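Local coordinates for single-stranded DNA-binding protein (Thermus aquaticus, PDB 2IHF), which probably binds single-stranded DNA and recruits partner proteins during DNA replication, recombination and repair, working as a homodimer, at residues A[3-8]-A[130-135]; A[81-86]-A[170-175]; A[195-200]-A[222-227]. The protein carries 1 engineered substitution. All blocks are in the same frame, centred on the assembly; numbering follows the deposited sequence.

Contact 1: residues A[3-8]-A[130-135]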
ATOM      1  N   ARG A   3       3.725  11.993  10.251  1.00 56.70           N
ATOM      2  CA  ARG A   3       2.529  12.817  10.403  1.00 46.96           C
ATOM      3  C   ARG A   3       1.904  12.817   9.023  1.00 32.96           C
ATOM      4  O   ARG A   3       0.866  12.213   8.810  1.00 32.38           O
ATOM      5  CB  ARG A   3       2.871  14.257  10.757  1.00 56.14           C
ATOM      6  CG  ARG A   3       1.718  15.218  10.516  1.00 53.96           C
ATOM      7  CD  ARG A   3       0.886  15.385  11.766  1.00 49.88           C
ATOM      8  NE  ARG A   3       0.005  14.255  12.025  1.00 50.88           N
ATOM      9  CZ  ARG A   3      -1.036  13.940  11.260  1.00 44.23           C
ATOM     10  NH1 ARG A   3      -1.315  14.672  10.190  1.00 56.81           N
ATOM     11  NH2 ARG A   3      -1.807  12.903  11.570  1.00 32.90           N
ATOM     12  N   GLY A   4       2.552  13.501   8.082  1.00 24.27           N
ATOM     13  CA  GLY A   4       2.049  13.556   6.718  1.00 21.92           C
ATOM     14  C   GLY A   4       2.441  12.296   5.966  1.00 25.37           C
ATOM     15  O   GLY A   4       3.576  11.840   6.057  1.00 27.44           O
ATOM     16  N   LEU A   5       1.502  11.714   5.236  1.00 22.23           N
ATOM     17  CA  LEU A   5       1.783  10.504   4.478  1.00 20.82           C
ATOM     18  C   LEU A   5       1.023  10.654   3.178  1.00 20.70           C
ATOM     19  O   LEU A   5      -0.107  11.136   3.161  1.00 16.79           O
ATOM     20  CB  LEU A   5       1.332   9.252   5.239  1.00 17.29           C
ATOM     21  CG  LEU A   5       1.677   7.912   4.596  1.00 25.63           C
ATOM     22  CD1 LEU A   5       3.183   7.782   4.472  1.00 31.07           C
ATOM     23  CD2 LEU A   5       1.108   6.789   5.431  1.00 22.07           C
ATOM     24  N   ASN A   6       1.640  10.220   2.088  1.00 17.75           N
ATOM     25  CA  ASN A   6       1.048  10.388   0.775  1.00 16.99           C
ATOM     26  C   ASN A   6       1.556   9.273  -0.127  1.00 18.86           C
ATOM     27  O   ASN A   6       2.687   9.328  -0.589  1.00 15.86           O
ATOM     28  CB  ASN A   6       1.498  11.756   0.248  1.00 23.84           C
ATOM     29  CG  ASN A   6       0.931  12.095  -1.103  1.00 22.71           C
ATOM     30  OD1 ASN A   6       0.436  11.238  -1.829  1.00 22.65           O
ATOM     31  ND2 ASN A   6       1.017  13.363  -1.456  1.00 22.13           N
ATOM     32  N   GLN A   7       0.734   8.260  -0.380  1.00 11.43           N
ATOM     33  CA  GLN A   7       1.171   7.153  -1.222  1.00 13.35           C
ATOM     34  C   GLN A   7       0.048   6.654  -2.115  1.00 20.17           C
ATOM     35  O   GLN A   7      -1.095   6.533  -1.672  1.00 14.46           O
ATOM     36  CB  GLN A   7       1.680   6.019  -0.345  1.00 18.23           C
ATOM     37  CG  GLN A   7       2.663   6.482   0.713  1.00 26.09           C
ATOM     38  CD  GLN A   7       2.868   5.453   1.802  1.00 27.05           C
ATOM     39  OE1 GLN A   7       1.903   4.881   2.312  1.00 26.31           O
ATOM     40  NE2 GLN A   7       4.125   5.219   2.177  1.00 26.47           N
ATOM     41  N   VAL A   8       0.388   6.379  -3.376  1.00 16.95           N
ATOM     42  CA  VAL A   8      -0.570   5.895  -4.368  1.00 10.18           C
ATOM     43  C   VAL A   8      -0.033   4.634  -5.044  1.00 15.78           C
ATOM     44  O   VAL A   8       1.145   4.562  -5.392  1.00 18.65           O
ATOM     45  CB  VAL A   8      -0.858   6.970  -5.458  1.00 17.30           C
ATOM     46  CG1 VAL A   8      -1.877   6.457  -6.452  1.00 17.53           C
ATOM     47  CG2 VAL A   8      -1.376   8.235  -4.820  1.00 23.38           C
ATOM     48  N   GLN A 130      -5.301   2.076  -4.958  1.00 13.38           N
ATOM     49  CA  GLN A 130      -5.238   2.291  -3.510  1.00 12.11           C
ATOM     50  C   GLN A 130      -4.436   3.536  -3.143  1.00 13.20           C
ATOM     51  O   GLN A 130      -3.378   3.790  -3.710  1.00 14.17           O
ATOM     52  CB  GLN A 130      -4.605   1.085  -2.803  1.00 19.28           C
ATOM     53  CG  GLN A 130      -5.166  -0.269  -3.213  1.00 31.57           C
ATOM     54  CD  GLN A 130      -4.452  -1.434  -2.544  1.00 36.14           C
ATOM     55  OE1 GLN A 130      -3.268  -1.346  -2.220  1.00 42.19           O
ATOM     56  NE2 GLN A 130      -5.167  -2.538  -2.350  1.00 41.67           N
ATOM     57  N   VAL A 131      -4.939   4.299  -2.178  1.00 11.64           N
ATOM     58  CA  VAL A 131      -4.264   5.504  -1.712  1.00 11.35           C
ATOM     59  C   VAL A 131      -4.201   5.465  -0.187  1.00 11.70           C
ATOM     60  O   VAL A 131      -5.145   5.013   0.461  1.00 16.04           O
ATOM     61  CB  VAL A 131      -5.036   6.800  -2.121  1.00 16.62           C
ATOM     62  CG1 VAL A 131      -4.283   8.038  -1.650  1.00 26.38           C
ATOM     63  CG2 VAL A 131      -5.222   6.859  -3.620  1.00 26.29           C
ATOM     64  N   ILE A 132      -3.077   5.905   0.382  1.00 12.34           N
ATOM     65  CA  ILE A 132      -2.945   5.998   1.834  1.00 14.08           C
ATOM     66  C   ILE A 132      -2.557   7.437   2.110  1.00 14.84           C
ATOM     67  O   ILE A 132      -1.545   7.917   1.609  1.00 18.22           O
ATOM     68  CB  ILE A 132      -1.835   5.122   2.423  1.00 20.02           C
ATOM     69  CG1 ILE A 132      -2.096   3.644   2.143  1.00 16.98           C
ATOM     70  CG2 ILE A 132      -1.777   5.339   3.922  1.00 17.05           C
ATOM     71  CD1 ILE A 132      -1.096   2.716   2.826  1.00 28.59           C
ATOM     72  N   LEU A 133      -3.364   8.131   2.897  1.00 14.49           N
ATOM     73  CA  LEU A 133      -3.066   9.515   3.242  1.00 11.49           C
ATOM     74  C   LEU A 133      -3.130   9.713   4.753  1.00 12.61           C
ATOM     75  O   LEU A 133      -3.890   9.041   5.455  1.00 13.78           O
ATOM     76  CB  LEU A 133      -4.078  10.487   2.607  1.00 12.96           C
ATOM     77  CG  LEU A 133      -4.337  10.589   1.105  1.00 18.54           C
ATOM     78  CD1 LEU A 133      -5.394  11.661   0.891  1.00 23.49           C
ATOM     79  CD2 LEU A 133      -3.084  10.932   0.341  1.00 13.97           C
ATOM     80  N   MET A 134      -2.306  10.624   5.252  1.00 14.35           N
ATOM     81  CA  MET A 134      -2.351  10.985   6.658  1.00 14.53           C
ATOM     82  C   MET A 134      -2.074  12.477   6.673  1.00 20.62           C
ATOM     83  O   MET A 134      -1.147  12.954   6.014  1.00 19.10           O
ATOM     84  CB  MET A 134      -1.320  10.210   7.484  1.00 14.02           C
ATOM     85  CG  MET A 134      -1.408  10.492   8.978  1.00 28.89           C
ATOM     86  SD  MET A 134      -0.891   9.112  10.049  1.00 31.66           S
ATOM     87  CE  MET A 134       0.379   8.315   9.070  1.00 20.50           C
ATOM     88  N   GLY A 135      -2.911  13.217   7.383  1.00 14.23           N
ATOM     89  CA  GLY A 135      -2.727  14.650   7.446  1.00 17.46           C
ATOM     90  C   GLY A 135      -3.669  15.256   8.457  1.00 20.56           C
ATOM     91  O   GLY A 135      -4.120  14.573   9.377  1.00 19.08           O
TER
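The backbone oxygen of Q7 is gripped by the neighbouring strand: I132 N donates to Q7 O at 2.9 Å, while V131 CA brings a C-H to Q7 O at 3.3 Å as a second, weaker approach. This is the antiparallel seam that joins the first strands of the two OB folds in one chain, consistent with the strand pairing between subunits of homotetrameric SSBs. Q7 with I132 and L5 with M134 are hydrogen-bonded pairs; N6 with L133 and V8 with V131 are non-hydrogen-bonded ones. L5, Q7, I132 and M134 put their side chains on one face. There L5, with CG anti to the backbone N (chi1 -175°), lays CD2 against I132 CG2 at 3.6 Å and keeps CB 3.6 Å from M134 CB. Q7 runs alongside I132, its OE1 3.7 Å from I132 CD1, while its NE2 is hydrogen-bonded to E79 of the second subunit. On the other face N6 lies beside L133, OD1 4.1 Å from L133 CD2, and N6 ND2 is hydrogen-bonded to L82 O. V8 CG2 meets V131 CG2 loosely on that same face. Before the strand, the R3 side chain bends back at chi2 and chi3, and its guanidinium edge gives a weak bond from NH1 to G135 O at 2.9 Å.

Contact 2: residues A[81-86]-A[170-175]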
ATOM      1  N   ARG A  81       2.798   9.417  -5.651  1.00 20.15           N
ATOM      2  CA  ARG A  81       2.086  10.201  -4.674  1.00 26.27           C
ATOM      3  C   ARG A  81       1.232  11.264  -5.333  1.00 27.43           C
ATOM      4  O   ARG A  81       1.432  11.605  -6.496  1.00 21.32           O
ATOM      5  CB  ARG A  81       3.084  10.846  -3.717  1.00 26.35           C
ATOM      6  CG  ARG A  81       4.090  11.800  -4.350  1.00 35.38           C
ATOM      7  CD  ARG A  81       5.407  11.737  -3.576  1.00 42.35           C
ATOM      8  NE  ARG A  81       5.167  11.350  -2.183  1.00 49.53           N
ATOM      9  CZ  ARG A  81       6.073  10.819  -1.362  1.00 52.88           C
ATOM     10  NH1 ARG A  81       7.316  10.600  -1.767  1.00 36.97           N
ATOM     11  NH2 ARG A  81       5.719  10.477  -0.130  1.00 70.76           N
ATOM     12  N   LEU A  82       0.264  11.776  -4.587  1.00 19.92           N
ATOM     13  CA  LEU A  82      -0.603  12.822  -5.106  1.00 17.54           C
ATOM     14  C   LEU A  82       0.073  14.169  -4.925  1.00 24.44           C
ATOM     15  O   LEU A  82       0.603  14.476  -3.868  1.00 35.64           O
ATOM     16  CB  LEU A  82      -1.939  12.817  -4.375  1.00 24.99           C
ATOM     17  CG  LEU A  82      -2.782  11.560  -4.555  1.00 25.02           C
ATOM     18  CD1 LEU A  82      -4.096  11.761  -3.811  1.00 23.59           C
ATOM     19  CD2 LEU A  82      -3.025  11.281  -6.042  1.00 33.10           C
ATOM     20  N   GLU A  83       0.073  14.963  -5.979  1.00 19.13           N
ATOM     21  CA  GLU A  83       0.671  16.274  -5.907  1.00 26.05           C
ATOM     22  C   GLU A  83      -0.414  17.291  -6.237  1.00 22.94           C
ATOM     23  O   GLU A  83      -1.180  17.127  -7.184  1.00 21.88           O
ATOM     24  CB  GLU A  83       1.869  16.383  -6.864  1.00 25.50           C
ATOM     25  CG  GLU A  83       3.174  15.793  -6.286  1.00 28.79           C
ATOM     26  CD  GLU A  83       4.374  15.939  -7.233  1.00 34.51           C
ATOM     27  OE1 GLU A  83       4.327  16.846  -8.096  1.00 41.43           O
ATOM     28  OE2 GLU A  83       5.362  15.165  -7.112  1.00 38.73           O
ATOM     29  N   TYR A  84      -0.488  18.323  -5.407  1.00 19.70           N
ATOM     30  CA  TYR A  84      -1.463  19.392  -5.554  1.00 26.13           C
ATOM     31  C   TYR A  84      -0.753  20.611  -6.090  1.00 19.21           C
ATOM     32  O   TYR A  84       0.359  20.916  -5.664  1.00 24.04           O
ATOM     33  CB  TYR A  84      -2.052  19.734  -4.192  1.00 21.67           C
ATOM     34  CG  TYR A  84      -2.915  20.975  -4.167  1.00 20.11           C
ATOM     35  CD1 TYR A  84      -4.213  20.955  -4.665  1.00 20.19           C
ATOM     36  CD2 TYR A  84      -2.445  22.162  -3.599  1.00 24.95           C
ATOM     37  CE1 TYR A  84      -5.035  22.090  -4.590  1.00 28.53           C
ATOM     38  CE2 TYR A  84      -3.252  23.298  -3.519  1.00 30.77           C
ATOM     39  CZ  TYR A  84      -4.546  23.255  -4.014  1.00 31.93           C
ATOM     40  OH  TYR A  84      -5.351  24.368  -3.917  1.00 24.62           O
ATOM     41  N   ARG A  85      -1.383  21.313  -7.021  1.00 24.93           N
ATOM     42  CA  ARG A  85      -0.764  22.516  -7.550  1.00 29.03           C
ATOM     43  C   ARG A  85      -1.805  23.599  -7.736  1.00 30.54           C
ATOM     44  O   ARG A  85      -2.957  23.333  -8.076  1.00 32.00           O
ATOM     45  CB  ARG A  85      -0.045  22.246  -8.874  1.00 34.30           C
ATOM     46  CG  ARG A  85       0.695  23.477  -9.402  1.00 55.66           C
ATOM     47  CD  ARG A  85       1.639  23.168 -10.564  1.00 64.74           C
ATOM     48  NE  ARG A  85       2.150  24.386 -11.198  1.00 69.05           N
ATOM     49  CZ  ARG A  85       2.772  25.369 -10.551  1.00 73.43           C
ATOM     50  NH1 ARG A  85       2.964  25.286  -9.243  1.00 85.05           N
ATOM     51  NH2 ARG A  85       3.201  26.438 -11.209  1.00 92.12           N
ATOM     52  N   GLN A  86      -1.366  24.829  -7.496  1.00 31.31           N
ATOM     53  CA  GLN A  86      -2.203  26.007  -7.595  1.00 42.71           C
ATOM     54  C   GLN A  86      -1.543  27.078  -8.447  1.00 45.62           C
ATOM     55  O   GLN A  86      -0.325  27.277  -8.381  1.00 50.21           O
ATOM     56  CB  GLN A  86      -2.435  26.561  -6.199  1.00 41.16           C
ATOM     57  CG  GLN A  86      -3.688  26.109  -5.541  1.00 46.30           C
ATOM     58  CD  GLN A  86      -4.688  27.215  -5.520  1.00 46.63           C
ATOM     59  OE1 GLN A  86      -5.232  27.589  -6.560  1.00 47.17           O
ATOM     60  NE2 GLN A  86      -4.918  27.782  -4.341  1.00 33.69           N
ATOM     61  N   ARG A 170       6.248  21.692   0.479  1.00 35.54           N
ATOM     62  CA  ARG A 170       4.975  22.396   0.588  1.00 36.73           C
ATOM     63  C   ARG A 170       3.814  21.484   0.979  1.00 38.51           C
ATOM     64  O   ARG A 170       3.909  20.260   0.900  1.00 37.03           O
ATOM     65  CB  ARG A 170       4.656  23.111  -0.720  1.00 34.87           C
ATOM     66  CG  ARG A 170       4.428  22.194  -1.889  1.00 29.75           C
ATOM     67  CD  ARG A 170       4.482  23.001  -3.151  1.00 41.70           C
ATOM     68  NE  ARG A 170       5.070  22.230  -4.233  1.00 51.71           N
ATOM     69  CZ  ARG A 170       4.377  21.443  -5.044  1.00 47.18           C
ATOM     70  NH1 ARG A 170       3.063  21.331  -4.896  1.00 40.00           N
ATOM     71  NH2 ARG A 170       5.001  20.771  -6.000  1.00 44.95           N
ATOM     72  N   THR A 171       2.712  22.084   1.404  1.00 26.74           N
ATOM     73  CA  THR A 171       1.554  21.302   1.817  1.00 25.94           C
ATOM     74  C   THR A 171       0.650  20.949   0.640  1.00 26.46           C
ATOM     75  O   THR A 171       0.404  21.776  -0.239  1.00 25.62           O
ATOM     76  CB  THR A 171       0.725  22.070   2.879  1.00 23.84           C
ATOM     77  OG1 THR A 171       1.502  22.211   4.076  1.00 37.85           O
ATOM     78  CG2 THR A 171      -0.578  21.334   3.204  1.00 23.91           C
ATOM     79  N   HIS A 172       0.157  19.716   0.620  1.00 22.65           N
ATOM     80  CA  HIS A 172      -0.746  19.293  -0.445  1.00 23.65           C
ATOM     81  C   HIS A 172      -2.158  19.230   0.103  1.00 27.47           C
ATOM     82  O   HIS A 172      -2.419  18.567   1.098  1.00 22.00           O
ATOM     83  CB  HIS A 172      -0.312  17.934  -0.994  1.00 19.40           C
ATOM     84  CG  HIS A 172       1.036  17.963  -1.636  1.00 21.86           C
ATOM     85  ND1 HIS A 172       1.236  18.394  -2.931  1.00 21.62           N
ATOM     86  CD2 HIS A 172       2.263  17.686  -1.136  1.00 27.34           C
ATOM     87  CE1 HIS A 172       2.528  18.381  -3.199  1.00 24.85           C
ATOM     88  NE2 HIS A 172       3.173  17.956  -2.128  1.00 33.32           N
ATOM     89  N   PHE A 173      -3.063  19.947  -0.543  1.00 25.07           N
ATOM     90  CA  PHE A 173      -4.445  19.973  -0.109  1.00 22.67           C
ATOM     91  C   PHE A 173      -5.247  18.976  -0.914  1.00 24.36           C
ATOM     92  O   PHE A 173      -5.351  19.080  -2.139  1.00 21.18           O
ATOM     93  CB  PHE A 173      -4.984  21.393  -0.244  1.00 25.16           C
ATOM     94  CG  PHE A 173      -4.214  22.385   0.567  1.00 25.90           C
ATOM     95  CD1 PHE A 173      -3.073  22.989   0.050  1.00 24.86           C
ATOM     96  CD2 PHE A 173      -4.571  22.640   1.886  1.00 28.86           C
ATOM     97  CE1 PHE A 173      -2.304  23.829   0.835  1.00 29.30           C
ATOM     98  CE2 PHE A 173      -3.808  23.475   2.677  1.00 27.76           C
ATOM     99  CZ  PHE A 173      -2.672  24.068   2.155  1.00 29.59           C
ATOM    100  N   LEU A 174      -5.811  18.000  -0.208  1.00 23.21           N
ATOM    101  CA  LEU A 174      -6.560  16.923  -0.840  1.00 18.33           C
ATOM    102  C   LEU A 174      -7.982  16.732  -0.298  1.00 20.36           C
ATOM    103  O   LEU A 174      -8.225  16.788   0.914  1.00 21.80           O
ATOM    104  CB  LEU A 174      -5.735  15.631  -0.693  1.00 19.85           C
ATOM    105  CG  LEU A 174      -4.230  15.848  -0.978  1.00 18.79           C
ATOM    106  CD1 LEU A 174      -3.407  14.658  -0.528  1.00 18.69           C
ATOM    107  CD2 LEU A 174      -4.010  16.122  -2.460  1.00 19.99           C
ATOM    108  N   GLU A 175      -8.919  16.514  -1.220  1.00 23.42           N
ATOM    109  CA  GLU A 175     -10.323  16.290  -0.879  1.00 23.12           C
ATOM    110  C   GLU A 175     -10.629  14.807  -0.682  1.00 20.01           C
ATOM    111  O   GLU A 175     -10.260  13.969  -1.496  1.00 21.33           O
ATOM    112  CB  GLU A 175     -11.228  16.857  -1.974  1.00 24.87           C
ATOM    113  CG  GLU A 175     -11.332  18.366  -1.942  1.00 27.48           C
ATOM    114  CD  GLU A 175     -11.977  18.877  -0.660  1.00 20.55           C
ATOM    115  OE1 GLU A 175     -13.134  18.489  -0.371  1.00 26.91           O
ATOM    116  OE2 GLU A 175     -11.324  19.668   0.057  1.00 25.39           O
TER
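Y84 and H172 meet at the tight heart of this contact. Y84 N gives its hydrogen to H172 ND1 at 3.0 Å, almost straight, approaching the imidazole at its edge and tilted somewhat from the ring plane. As ND1 acts as acceptor here, a neutral imidazole would probably carry its proton on NE2. L82 O lies over one face of the same ring, toward its rim, and E83 runs alongside it with CG 4.1 Å from H172 CE1. Deeper in, where both leucines are buried, L174 CD2 rests 4.3 Å from L82 CB and also approaches Y84 CB; L174 continues inward to L133. Y84 has CG anti to the backbone N (chi1 171°), which carries the phenol across the 170-175 segment so that one face of the ring meets F173 CB. That CB stands 4.1 Å from the centroid of the Y84 ring, a CH-pi contact almost on the ring normal. The F173 ring is exposed although it packs closely, turning its edge to the tyrosine face in an offset edge-to-face pair with planes at 72°; F173 CD1 comes to 3.6 Å from Y84 CE2. The rest of the solvent side is looser. R170, exposed, reaches Y84 O with NH1 at 2.8 Å, but that bond is bent and weak, and its NH2 stays 4.5 Å from E83 OE1, beyond a salt bridge. Segments 81-86 and 172-175 pass 6.1 Å apart at 106° without pairing. They belong to strand 75-86 of the first OB fold and strand 172-179 of the second, an interface in which side chains of one OB domain meet the backbone and side chains of the other.

Contact 3: residues A[195-200]-A[222-227]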
ATOM      1  N   LEU A 195      -5.832  12.803  10.639  1.00 15.60           N
ATOM      2  CA  LEU A 195      -6.599  11.741  10.026  1.00 13.53           C
ATOM      3  C   LEU A 195      -5.763  10.846   9.113  1.00 17.64           C
ATOM      4  O   LEU A 195      -4.884  11.321   8.391  1.00 16.25           O
ATOM      5  CB  LEU A 195      -7.764  12.338   9.247  1.00 18.70           C
ATOM      6  CG  LEU A 195      -8.757  11.332   8.657  1.00 15.47           C
ATOM      7  CD1 LEU A 195      -9.557  10.674   9.776  1.00 18.42           C
ATOM      8  CD2 LEU A 195      -9.678  12.050   7.687  1.00 14.76           C
ATOM      9  N   LEU A 196      -6.034   9.542   9.194  1.00 15.57           N
ATOM     10  CA  LEU A 196      -5.388   8.523   8.364  1.00 14.36           C
ATOM     11  C   LEU A 196      -6.467   8.041   7.407  1.00 15.66           C
ATOM     12  O   LEU A 196      -7.535   7.608   7.838  1.00 12.96           O
ATOM     13  CB  LEU A 196      -4.903   7.326   9.200  1.00 13.10           C
ATOM     14  CG  LEU A 196      -4.528   6.063   8.400  1.00 15.97           C
ATOM     15  CD1 LEU A 196      -3.388   6.386   7.446  1.00 21.07           C
ATOM     16  CD2 LEU A 196      -4.134   4.932   9.336  1.00 12.53           C
ATOM     17  N   VAL A 197      -6.199   8.128   6.113  1.00 11.02           N
ATOM     18  CA  VAL A 197      -7.159   7.690   5.115  1.00 11.74           C
ATOM     19  C   VAL A 197      -6.627   6.554   4.261  1.00 17.76           C
ATOM     20  O   VAL A 197      -5.492   6.587   3.801  1.00 15.93           O
ATOM     21  CB  VAL A 197      -7.537   8.830   4.135  1.00 13.54           C
ATOM     22  CG1 VAL A 197      -8.632   8.351   3.167  1.00 17.86           C
ATOM     23  CG2 VAL A 197      -7.982  10.064   4.909  1.00 13.69           C
ATOM     24  N   ILE A 198      -7.452   5.544   4.056  1.00 12.08           N
ATOM     25  CA  ILE A 198      -7.077   4.439   3.190  1.00 17.37           C
ATOM     26  C   ILE A 198      -8.248   4.321   2.218  1.00 16.74           C
ATOM     27  O   ILE A 198      -9.384   4.089   2.627  1.00 18.88           O
ATOM     28  CB  ILE A 198      -6.859   3.152   4.006  1.00 19.32           C
ATOM     29  CG1 ILE A 198      -5.665   3.369   4.950  1.00 27.04           C
ATOM     30  CG2 ILE A 198      -6.615   1.969   3.083  1.00 19.10           C
ATOM     31  CD1 ILE A 198      -5.306   2.186   5.784  1.00 28.74           C
ATOM     32  N   GLY A 199      -7.984   4.524   0.934  1.00 14.61           N
ATOM     33  CA  GLY A 199      -9.065   4.466  -0.030  1.00 16.03           C
ATOM     34  C   GLY A 199      -8.654   4.327  -1.479  1.00 13.51           C
ATOM     35  O   GLY A 199      -7.606   3.754  -1.769  1.00 12.97           O
ATOM     36  N   ARG A 200      -9.496   4.853  -2.373  1.00 19.09           N
ATOM     37  CA  ARG A 200      -9.295   4.792  -3.814  1.00 16.30           C
ATOM     38  C   ARG A 200      -9.267   6.188  -4.424  1.00 16.05           C
ATOM     39  O   ARG A 200      -9.904   7.109  -3.924  1.00 16.86           O
ATOM     40  CB  ARG A 200     -10.431   3.997  -4.470  1.00 19.16           C
ATOM     41  CG  ARG A 200     -10.673   2.663  -3.811  1.00 30.71           C
ATOM     42  CD  ARG A 200     -11.616   1.789  -4.617  1.00 38.40           C
ATOM     43  NE  ARG A 200     -11.871   0.484  -3.987  1.00 37.66           N
ATOM     44  CZ  ARG A 200     -10.967  -0.485  -3.813  1.00 35.89           C
ATOM     45  NH1 ARG A 200      -9.708  -0.323  -4.216  1.00 43.81           N
ATOM     46  NH2 ARG A 200     -11.329  -1.630  -3.245  1.00 45.35           N
ATOM     47  N   LEU A 222     -12.103   4.143   2.269  1.00 19.65           N
ATOM     48  CA  LEU A 222     -12.514   2.763   2.548  1.00 21.62           C
ATOM     49  C   LEU A 222     -12.333   2.520   4.043  1.00 18.80           C
ATOM     50  O   LEU A 222     -13.047   1.725   4.643  1.00 20.07           O
ATOM     51  CB  LEU A 222     -11.646   1.774   1.766  1.00 23.68           C
ATOM     52  CG  LEU A 222     -11.646   1.902   0.243  1.00 32.64           C
ATOM     53  CD1 LEU A 222     -10.744   0.843  -0.352  1.00 29.00           C
ATOM     54  CD2 LEU A 222     -13.046   1.748  -0.284  1.00 35.48           C
ATOM     55  N   ARG A 223     -11.356   3.216   4.622  1.00 16.88           N
ATOM     56  CA  ARG A 223     -11.029   3.150   6.052  1.00 19.36           C
ATOM     57  C   ARG A 223     -10.693   4.570   6.507  1.00 15.02           C
ATOM     58  O   ARG A 223     -10.099   5.323   5.748  1.00 14.90           O
ATOM     59  CB  ARG A 223      -9.771   2.292   6.323  1.00 21.58           C
ATOM     60  CG  ARG A 223      -9.777   0.834   5.869  1.00 24.46           C
ATOM     61  CD  ARG A 223     -10.724  -0.043   6.684  1.00 22.93           C
ATOM     62  NE  ARG A 223     -10.571  -1.466   6.359  1.00 28.07           N
ATOM     63  CZ  ARG A 223      -9.660  -2.271   6.906  1.00 25.99           C
ATOM     64  NH1 ARG A 223      -8.816  -1.800   7.818  1.00 25.77           N
ATOM     65  NH2 ARG A 223      -9.583  -3.542   6.537  1.00 29.71           N
ATOM     66  N   LEU A 224     -11.074   4.928   7.732  1.00 16.44           N
ATOM     67  CA  LEU A 224     -10.732   6.233   8.325  1.00 15.34           C
ATOM     68  C   LEU A 224     -10.333   5.966   9.782  1.00 20.59           C
ATOM     69  O   LEU A 224     -11.030   5.245  10.489  1.00 19.22           O
ATOM     70  CB  LEU A 224     -11.911   7.218   8.289  1.00 17.25           C
ATOM     71  CG  LEU A 224     -12.369   7.787   6.938  1.00 16.60           C
ATOM     72  CD1 LEU A 224     -13.529   8.746   7.158  1.00 18.18           C
ATOM     73  CD2 LEU A 224     -11.204   8.500   6.253  1.00 15.99           C
ATOM     74  N   GLU A 225      -9.210   6.519  10.228  1.00 14.60           N
ATOM     75  CA  GLU A 225      -8.766   6.312  11.607  1.00 15.40           C
ATOM     76  C   GLU A 225      -8.173   7.601  12.145  1.00 22.50           C
ATOM     77  O   GLU A 225      -7.713   8.440  11.374  1.00 18.51           O
ATOM     78  CB  GLU A 225      -7.692   5.223  11.694  1.00 13.03           C
ATOM     79  CG  GLU A 225      -8.086   3.831  11.198  1.00 20.71           C
ATOM     80  CD  GLU A 225      -9.194   3.187  12.012  1.00 24.33           C
ATOM     81  OE1 GLU A 225      -9.323   3.493  13.214  1.00 23.68           O
ATOM     82  OE2 GLU A 225      -9.929   2.356  11.445  1.00 23.56           O
ATOM     83  N   ARG A 226      -8.167   7.753  13.465  1.00 20.00           N
ATOM     84  CA  ARG A 226      -7.620   8.956  14.080  1.00 20.57           C
ATOM     85  C   ARG A 226      -6.290   8.699  14.736  1.00 17.43           C
ATOM     86  O   ARG A 226      -6.206   7.906  15.670  1.00 25.11           O
ATOM     87  CB  ARG A 226      -8.554   9.524  15.156  1.00 28.93           C
ATOM     88  CG  ARG A 226      -9.874  10.067  14.662  1.00 38.07           C
ATOM     89  CD  ARG A 226     -10.560  10.931  15.719  1.00 41.81           C
ATOM     90  NE  ARG A 226      -9.726  12.059  16.143  1.00 40.50           N
ATOM     91  CZ  ARG A 226     -10.177  13.103  16.838  1.00 46.41           C
ATOM     92  NH1 ARG A 226     -11.455  13.161  17.186  1.00 34.78           N
ATOM     93  NH2 ARG A 226      -9.359  14.091  17.184  1.00 42.81           N
ATOM     94  N   PRO A 227      -5.226   9.371  14.257  1.00 22.45           N
ATOM     95  CA  PRO A 227      -3.895   9.193  14.841  1.00 29.19           C
ATOM     96  C   PRO A 227      -3.942   9.896  16.190  1.00 35.40           C
ATOM     97  O   PRO A 227      -4.284  11.076  16.251  1.00 30.82           O
ATOM     98  CB  PRO A 227      -2.973   9.935  13.869  1.00 28.49           C
ATOM     99  CG  PRO A 227      -3.757  10.029  12.601  1.00 28.69           C
ATOM    100  CD  PRO A 227      -5.163  10.240  13.070  1.00 25.90           C
TER
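L222 and R223 both turn their N-H groups to one oxygen: I198 O takes L222 N at 2.7 Å and R223 N at 2.9 Å, both in the carbonyl plane. Two residues facing one make this a classic beta bulge, set where the chain turns a corner at 222 between strands 217-221 and 223-225 of the second OB fold. The L222 side chain lies across strand 195-200. Its CB sits 3.3 Å from I198 O; CG, anti to the carbonyl carbon (chi1 -59°), rests 3.6 Å from G199 CA; CD1 ends over the centre of the R200 guanidinium, 3.7 Å from R200 CZ, and CD2 skirts R200 NE. The arginine, extended from CG to NE, crosses L222 at about a right angle, and its NH1 is hydrogen-bonded to N129 O. With a serine at R200, L222 CD1 would probably lose the flat surface it lies on, and N129 O the donor that holds it. Past the bulge the antiparallel pairing is regular, with V197 opposite L224 and L196 opposite E225. L224 turns CD2 onto V197 CG2 at 3.8 Å and also packs against L182 and W185 of helix 180-186. On the other face I198 CB packs 3.8 Å from R223 CB, beyond which R223 NH2 bonds to A127 O of the second subunit and E225 forms a salt bridge with R126 of that subunit. The V197 and L224 face is thus apolar and turned inward, whereas the other mixes L196 and I198 with charged R223 and E225, making the subunit interface both packed and polar.

How the contacts relate
From the N terminus, segment 3-8 starts contact 1, and 81-86 opens contact 2 before contact 1 is closed. Segment 130-135 then closes contact 1 and 170-175 closes contact 2, so the two loops cross, and both tie the first OB fold to the second. Contact 3 follows in series, a shorter loop within the second fold. Contacts 1 and 2 touch through N6 and L82 and through L133 and L174; contacts 1 and 3 share the pairing of strands 128-145 and 194-203, where L133 O meets V197 N. Contacts 2 and 3 do not touch, their centres about 17 Å apart. Contacts 1 and 3 also reach the second subunit.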